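Local coordinates for mbGIPC protein (Monosiga brevicollis, PDB 6X1X), which probably binds the C-terminal tails of partner proteins through this PDZ domain, one part of a longer GIPC-family signalling protein, at residues 9-14 with 42-47. Residues are numbered along the deposited sequence; the frame is centred on the assembly and turned at random.
Sequences VKVIKD and SRVANV
Val44 lays its two methyl groups against two valines of strand 6-12. Its CG1 meets CG1 of Val9 at 3.6 Å, while its CG2 meets CG2 of Val11 at 3.8 Å, the Val11 and Val44 side chains crossing at about a right angle. With CG1 anti to the backbone N (chi1 171°), Val44 turns CG1 to Val9 and CG2 to Val11. Beta-branched valines are at home in a strand, and their compact methyls give Val44 a buried apolar surface with no polar atoms to satisfy. Val9 is the more engaged: its CG2 also lies 3.8 Å from OD1 of Asn46, with Val47 CB looser at 4.4 Å. Asn46 suits the edge, since its carboxamide can border the methyl group while ND2 hydrogen-bonds the carbonyl oxygen of Thr8, pinning the type I turn from Val44 to Val47 to the strand just before Val9. Unlike the close-set valines, exposed Asp14 and Arg43 suit the solvent side: their charged groups do not touch, but a water donates to Asp14 OD2 at 2.7 Å and accepts from Arg43 NH2 at 2.9 Å; Arg43 NH1 also salt-bridges Asp38. In the PDZ fold, this loop between strands 31-35 and 52-56 packs on strand 6-12, whose backbone pairs with strand 81-87, while Val47 reaches Ile32 of strand 31-35 and Lys13 NZ hydrogen-bonds the carbonyl oxygens of Leu73, in helix 66-75, and Ile76 just after it.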
# COMPACT_ATOMS: atom_id res chain seq x y z
N VAL A 9 -3.85 -7.58 0.67
CA VAL A 9 -3.46 -7.43 -0.72
C VAL A 9 -2.32 -8.41 -0.96
O VAL A 9 -1.32 -8.39 -0.23
CB VAL A 9 -3.02 -5.99 -0.99
CG1 VAL A 9 -2.53 -5.83 -2.39
CG2 VAL A 9 -4.17 -5.03 -0.73
N LYS A 10 -2.47 -9.31 -1.93
CA LYS A 10 -1.42 -10.26 -2.28
C LYS A 10 -1.07 -10.06 -3.74
O LYS A 10 -1.93 -10.22 -4.61
CB LYS A 10 -1.86 -11.71 -2.04
CG LYS A 10 -0.74 -12.70 -2.20
CD LYS A 10 -1.00 -13.99 -1.42
CE LYS A 10 -1.27 -15.16 -2.35
NZ LYS A 10 -1.23 -16.47 -1.64
N VAL A 11 0.20 -9.74 -4.00
CA VAL A 11 0.65 -9.11 -5.24
C VAL A 11 1.91 -9.81 -5.70
O VAL A 11 2.77 -10.15 -4.88
CB VAL A 11 0.95 -7.61 -5.01
CG1 VAL A 11 1.46 -6.96 -6.27
CG2 VAL A 11 -0.27 -6.90 -4.55
N ILE A 12 2.06 -9.98 -7.00
CA ILE A 12 3.32 -10.44 -7.58
C ILE A 12 4.09 -9.23 -8.08
O ILE A 12 3.59 -8.47 -8.92
CB ILE A 12 3.08 -11.45 -8.71
CG1 ILE A 12 2.46 -12.72 -8.12
CG2 ILE A 12 4.39 -11.76 -9.39
CD1 ILE A 12 2.31 -13.84 -9.12
N LYS A 13 5.30 -9.05 -7.58
CA LYS A 13 6.14 -7.93 -8.01
C LYS A 13 6.88 -8.38 -9.26
O LYS A 13 8.02 -8.85 -9.20
CB LYS A 13 7.08 -7.51 -6.89
CG LYS A 13 7.90 -6.28 -7.23
CD LYS A 13 8.78 -5.85 -6.07
CE LYS A 13 9.67 -4.70 -6.47
NZ LYS A 13 10.64 -4.33 -5.40
N ASP A 14 6.23 -8.23 -10.42
CA ASP A 14 6.77 -8.81 -11.65
C ASP A 14 7.81 -7.94 -12.33
O ASP A 14 8.44 -8.40 -13.30
CB ASP A 14 5.64 -9.13 -12.64
CG ASP A 14 4.95 -7.89 -13.17
OD1 ASP A 14 5.55 -7.18 -13.99
OD2 ASP A 14 3.79 -7.64 -12.79
N SER A 42 -2.29 -0.47 -9.95
CA SER A 42 -3.58 -0.09 -10.52
C SER A 42 -4.42 -1.32 -10.84
O SER A 42 -5.66 -1.25 -10.84
CB SER A 42 -3.43 0.79 -11.75
OG SER A 42 -2.99 0.04 -12.87
N ARG A 43 -3.78 -2.45 -11.08
CA ARG A 43 -4.47 -3.69 -11.41
C ARG A 43 -4.90 -4.49 -10.19
O ARG A 43 -5.61 -5.50 -10.34
CB ARG A 43 -3.63 -4.56 -12.35
CG ARG A 43 -3.58 -4.00 -13.76
CD ARG A 43 -2.84 -4.92 -14.71
NE ARG A 43 -1.39 -4.83 -14.57
CZ ARG A 43 -0.64 -3.92 -15.19
NH1 ARG A 43 -1.21 -3.01 -15.97
NH2 ARG A 43 0.67 -3.91 -15.01
N VAL A 44 -4.52 -4.07 -8.99
CA VAL A 44 -4.94 -4.78 -7.78
C VAL A 44 -6.35 -4.33 -7.42
O VAL A 44 -6.62 -3.15 -7.21
CB VAL A 44 -3.95 -4.52 -6.63
CG1 VAL A 44 -4.50 -5.08 -5.33
CG2 VAL A 44 -2.59 -5.14 -6.95
N ALA A 45 -7.27 -5.30 -7.33
CA ALA A 45 -8.69 -4.98 -7.24
C ALA A 45 -9.04 -4.20 -5.98
O ALA A 45 -9.95 -3.37 -6.01
CB ALA A 45 -9.53 -6.26 -7.29
N ASN A 46 -8.35 -4.46 -4.88
CA ASN A 46 -8.78 -3.99 -3.56
C ASN A 46 -7.78 -3.04 -2.90
O ASN A 46 -7.67 -3.03 -1.67
CB ASN A 46 -9.09 -5.18 -2.65
CG ASN A 46 -7.87 -6.05 -2.37
OD1 ASN A 46 -6.91 -6.07 -3.15
ND2 ASN A 46 -7.89 -6.77 -1.26
N VAL A 47 -7.08 -2.22 -3.68
CA VAL A 47 -6.21 -1.18 -3.14
C VAL A 47 -6.58 0.13 -3.82
O VAL A 47 -6.85 0.15 -5.03
CB VAL A 47 -4.71 -1.51 -3.32
CG1 VAL A 47 -4.28 -1.42 -4.77
CG2 VAL A 47 -3.86 -0.58 -2.47
O HOH W 1 2.25 -6.33 -14.52